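Local coordinates for peptidoglycan-recognition protein (Apis mellifera, PDB 5XZ3) that probably recognises bacterial peptidoglycan as a honeybee innate immune receptor, using a domain related to N-acetylmuramoyl-L-alanine amidases, at residues Ile36-Ser41 with Ile108-Asn113; Tyr72-Gly77 with Lys101-Ala106. One frame throughout, in Å; residues are numbered along the deposited sequence.

Contact 1: residues Ile36-Ser41 with Ile108-Asn113; sequences IHHTVS and IGNFQN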
# COMPACT_ATOMS: atom_id res chain seq x y z
N ILE A 36 -2.44 4.07 -4.97
CA ILE A 36 -1.22 3.34 -5.27
C ILE A 36 -0.06 4.33 -5.20
O ILE A 36 -0.11 5.37 -5.84
CB ILE A 36 -1.27 2.66 -6.66
CG1 ILE A 36 -2.47 1.69 -6.78
CG2 ILE A 36 0.07 1.95 -6.99
CD1 ILE A 36 -2.53 0.58 -5.73
N HIS A 37 0.97 3.99 -4.42
CA HIS A 37 2.18 4.79 -4.29
C HIS A 37 3.40 3.95 -4.60
O HIS A 37 3.32 2.71 -4.63
CB HIS A 37 2.32 5.35 -2.86
CG HIS A 37 1.44 6.54 -2.58
ND1 HIS A 37 1.71 7.81 -3.06
CD2 HIS A 37 0.32 6.66 -1.83
CE1 HIS A 37 0.81 8.66 -2.62
NE2 HIS A 37 -0.06 7.99 -1.87
N HIS A 38 4.52 4.63 -4.83
CA HIS A 38 5.84 3.99 -4.71
C HIS A 38 6.57 4.64 -3.53
O HIS A 38 6.22 5.76 -3.14
CB HIS A 38 6.64 3.97 -6.03
CG HIS A 38 7.09 5.32 -6.54
ND1 HIS A 38 8.02 5.44 -7.55
CD2 HIS A 38 6.76 6.59 -6.18
CE1 HIS A 38 8.22 6.73 -7.80
NE2 HIS A 38 7.47 7.44 -6.98
N THR A 39 7.53 3.93 -2.93
CA THR A 39 8.16 4.43 -1.70
C THR A 39 9.38 5.31 -1.97
O THR A 39 9.85 5.99 -1.06
CB THR A 39 8.59 3.29 -0.75
OG1 THR A 39 9.56 2.47 -1.40
CG2 THR A 39 7.38 2.42 -0.34
N VAL A 40 9.89 5.27 -3.20
CA VAL A 40 11.14 5.94 -3.60
C VAL A 40 12.28 5.54 -2.63
O VAL A 40 13.17 6.33 -2.31
CB VAL A 40 11.00 7.49 -3.70
CG1 VAL A 40 12.10 8.08 -4.58
CG2 VAL A 40 9.64 7.90 -4.24
N SER A 41 12.21 4.32 -2.13
CA SER A 41 13.19 3.83 -1.17
C SER A 41 13.91 2.69 -1.84
O SER A 41 13.54 2.28 -2.95
CB SER A 41 12.51 3.42 0.14
OG SER A 41 11.73 2.23 -0.02
N ILE A 108 7.52 -0.97 -3.02
CA ILE A 108 8.84 -0.60 -2.50
C ILE A 108 9.81 -0.45 -3.68
O ILE A 108 10.11 -1.40 -4.36
CB ILE A 108 9.35 -1.62 -1.44
CG1 ILE A 108 8.42 -1.60 -0.21
CG2 ILE A 108 10.79 -1.33 -1.03
CD1 ILE A 108 8.48 -2.88 0.62
N GLY A 109 10.23 0.78 -3.93
CA GLY A 109 11.16 1.05 -5.00
C GLY A 109 10.83 2.36 -5.65
O GLY A 109 10.01 3.14 -5.13
N ASN A 110 11.47 2.60 -6.79
CA ASN A 110 11.21 3.77 -7.61
C ASN A 110 10.78 3.25 -8.96
O ASN A 110 11.58 2.65 -9.68
CB ASN A 110 12.49 4.62 -7.73
CG ASN A 110 12.28 5.90 -8.51
OD1 ASN A 110 11.38 6.03 -9.35
ND2 ASN A 110 13.16 6.87 -8.26
N PHE A 111 9.51 3.49 -9.30
CA PHE A 111 8.93 3.00 -10.55
C PHE A 111 8.59 4.09 -11.58
O PHE A 111 7.74 3.92 -12.45
CB PHE A 111 7.79 1.99 -10.26
CG PHE A 111 8.23 0.85 -9.38
CD1 PHE A 111 8.92 -0.26 -9.92
CD2 PHE A 111 8.06 0.92 -7.98
CE1 PHE A 111 9.38 -1.29 -9.10
CE2 PHE A 111 8.53 -0.11 -7.16
CZ PHE A 111 9.18 -1.21 -7.71
N GLN A 112 9.33 5.21 -11.51
CA GLN A 112 9.23 6.28 -12.51
C GLN A 112 9.74 5.85 -13.87
O GLN A 112 9.10 6.12 -14.90
CB GLN A 112 9.97 7.55 -12.05
CG GLN A 112 10.01 8.71 -13.06
CD GLN A 112 8.64 9.27 -13.47
OE1 GLN A 112 8.54 9.96 -14.48
NE2 GLN A 112 7.60 8.98 -12.71
N ASN A 113 10.88 5.16 -13.86
CA ASN A 113 11.57 4.78 -15.10
C ASN A 113 11.71 3.27 -15.33
O ASN A 113 12.42 2.84 -16.26
CB ASN A 113 12.95 5.45 -15.15
CG ASN A 113 12.86 6.96 -15.19
OD1 ASN A 113 12.14 7.53 -16.01
ND2 ASN A 113 13.58 7.61 -14.29
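H38, at the end of strand 31-38, meets the loop 108-113 through its ring. ND1 accepts the backbone N-H of F111, with 3.0 Å between F111 N and H38 ND1 and an angle at the hydrogen of 168°. The donor lies in the imidazole plane. CG of H38 sits between its own N and carbonyl carbon (chi1 67°), which turns the ring toward the loop and brings ND1 to F111 N. Separately, H38 CB rests at the edge of the F111 ring, 3.9 Å from F111 CD2. The side chain of N110 runs beside the imidazole with its amide almost perpendicular, 88° between planes, and its OD1 accepts from Q112 N at 3.1 Å, an Asx turn that shapes the loop as it passes H38. Just before H38, the H37 ring bonds to S154 and T95; zinc amidases of this family are expected to carry a cysteine where S154 appears to stand, consistent with a recognition protein rather than an enzyme. T39 follows. Its OG1 takes the N-H of G109 (3.1 Å between G109 N and T39 OG1) and lies 2.6 Å from OG of S41, a bond in which either hydroxyl may be the donor. V40 turns away, yet its N donates to G109 O at 2.9 Å, reaching that oxygen from above the carbonyl plane, while CG2 of V40 lies over the rim of one face of the H38 ring. S41 closes the walk: its O receives a CA-H contact from G109 CA at 3.4 Å. G109 thus uses both its N-H and its C=O, at backbone angles a side chain would not tolerate. Since ND1 of H38 serves as an acceptor, the proton of a neutral ring would probably sit on NE2.

Contact 2: residues Tyr72-Gly77 with Lys101-Ala106; sequences YSFLIG and KSISIA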
# COMPACT_ATOMS: atom_id res chain seq x y z
N TYR A 72 2.09 4.12 5.38
CA TYR A 72 1.44 3.32 4.33
C TYR A 72 0.58 2.19 4.88
O TYR A 72 0.96 1.55 5.86
CB TYR A 72 2.49 2.73 3.39
CG TYR A 72 3.38 3.75 2.70
CD1 TYR A 72 2.84 4.66 1.79
CD2 TYR A 72 4.76 3.77 2.94
CE1 TYR A 72 3.65 5.56 1.11
CE2 TYR A 72 5.59 4.69 2.27
CZ TYR A 72 5.01 5.58 1.37
OH TYR A 72 5.81 6.49 0.69
N SER A 73 -0.57 1.92 4.25
CA SER A 73 -1.47 0.86 4.75
C SER A 73 -0.88 -0.52 4.53
O SER A 73 -0.84 -1.34 5.47
CB SER A 73 -2.87 0.96 4.13
OG SER A 73 -3.28 2.30 4.17
N PHE A 74 -0.41 -0.76 3.30
CA PHE A 74 0.29 -1.98 2.92
C PHE A 74 1.48 -1.67 2.04
O PHE A 74 1.48 -0.67 1.30
CB PHE A 74 -0.66 -2.93 2.19
CG PHE A 74 -1.80 -3.41 3.02
CD1 PHE A 74 -1.64 -4.51 3.88
CD2 PHE A 74 -3.03 -2.75 2.99
CE1 PHE A 74 -2.70 -4.95 4.69
CE2 PHE A 74 -4.08 -3.19 3.79
CZ PHE A 74 -3.92 -4.30 4.63
N LEU A 75 2.49 -2.53 2.08
CA LEU A 75 3.67 -2.36 1.22
C LEU A 75 3.87 -3.64 0.42
O LEU A 75 3.55 -4.73 0.88
CB LEU A 75 4.92 -2.00 2.05
CG LEU A 75 4.80 -0.67 2.82
CD1 LEU A 75 4.36 -0.97 4.25
CD2 LEU A 75 6.13 0.07 2.83
N ILE A 76 4.36 -3.49 -0.81
CA ILE A 76 4.60 -4.62 -1.71
C ILE A 76 6.12 -4.68 -1.92
O ILE A 76 6.72 -3.72 -2.39
CB ILE A 76 3.86 -4.47 -3.07
CG1 ILE A 76 2.35 -4.16 -2.93
CG2 ILE A 76 4.12 -5.66 -4.00
CD1 ILE A 76 1.49 -5.15 -2.16
N GLY A 77 6.74 -5.79 -1.53
CA GLY A 77 8.18 -5.99 -1.72
C GLY A 77 8.46 -6.63 -3.07
O GLY A 77 7.58 -7.26 -3.65
N LYS A 101 -10.25 8.20 3.95
CA LYS A 101 -11.18 7.55 3.03
C LYS A 101 -10.50 6.62 2.03
O LYS A 101 -11.05 6.36 0.95
CB LYS A 101 -12.06 8.60 2.32
CG LYS A 101 -11.33 9.71 1.58
CD LYS A 101 -12.34 10.60 0.85
CE LYS A 101 -11.66 11.77 0.16
NZ LYS A 101 -12.66 12.75 -0.36
N SER A 102 -9.32 6.12 2.40
CA SER A 102 -8.53 5.25 1.52
C SER A 102 -7.59 4.38 2.32
O SER A 102 -7.29 4.67 3.48
CB SER A 102 -7.71 6.09 0.51
OG SER A 102 -6.72 6.86 1.18
N ILE A 103 -7.12 3.31 1.69
CA ILE A 103 -5.88 2.68 2.11
C ILE A 103 -4.85 3.02 1.03
O ILE A 103 -5.23 3.37 -0.10
CB ILE A 103 -6.02 1.16 2.30
CG1 ILE A 103 -6.60 0.51 1.06
CG2 ILE A 103 -6.86 0.81 3.55
CD1 ILE A 103 -5.94 -0.81 0.74
N SER A 104 -3.57 2.93 1.37
CA SER A 104 -2.53 3.04 0.37
C SER A 104 -1.82 1.71 0.17
O SER A 104 -1.68 0.92 1.12
CB SER A 104 -1.55 4.15 0.70
OG SER A 104 -0.97 3.96 2.00
N ILE A 105 -1.40 1.46 -1.06
CA ILE A 105 -0.58 0.28 -1.37
C ILE A 105 0.71 0.85 -1.94
O ILE A 105 0.70 1.49 -3.00
CB ILE A 105 -1.27 -0.68 -2.36
CG1 ILE A 105 -2.62 -1.19 -1.79
CG2 ILE A 105 -0.32 -1.83 -2.71
CD1 ILE A 105 -3.45 -2.08 -2.71
N ALA A 106 1.81 0.64 -1.21
CA ALA A 106 3.07 1.24 -1.60
C ALA A 106 4.00 0.17 -2.12
O ALA A 106 4.40 -0.74 -1.39
CB ALA A 106 3.71 2.01 -0.44
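S73 and S104 trade bonds in both directions: S104 N donates to S73 OG at 2.9 Å, and S73 N to S104 OG at 3.1 Å. OG of S104 lies between its own N and carbonyl carbon (chi1 56°), which brings it to S73 N and to the edge of the Y72 ring. The methyl of A106 lies over a face of that ring, a CH-pi contact with CB 3.7 Å from the centroid. With a serine in place of Y72, the A106 methyl would probably lose this aromatic cover and a gap would open beside S104. The pairing then continues as a parallel ladder, F74 N to S104 O, A106 N to F74 O at 2.9 Å, and I76 N to A106 O at 2.8 Å, joining strands 74-76 and 102-107 within the mixed central sheet of the amidase-like fold. On the face bearing F74 and I105, I76 CG1 packs on I105 CG2 at 3.6 Å, and I103 CD1 approaches the edge of the F74 ring. Farther out, helix 118-133 covers this face through L127, which touches both F74 and I105, and W88 meets the F74 ring edge-to-face. T39 packs against the tyrosine.

From the N terminus, strand 31-38 comes first and ends in residues 36-41, the first half of contact 1, as the strand gives way to loop. The chain then passes through helix 47-64 to reach strand 74-76, makes the antiparallel strand 82-84, and returns along strand 102-107, so that contact 2 closes a helix-free loop. Directly beyond that strand, the loop 108-113 completes contact 1, whose larger closure encloses contact 2. The two are nested, and they touch. Strand 102-107 lies between the other two, with H37 N probably bonded to I105 O, while I108 N probably bonds to I76 O. T39 CG2 also packs on A106 CB, 3.7 Å away, bringing the turn after strand 31-38 against the central strand.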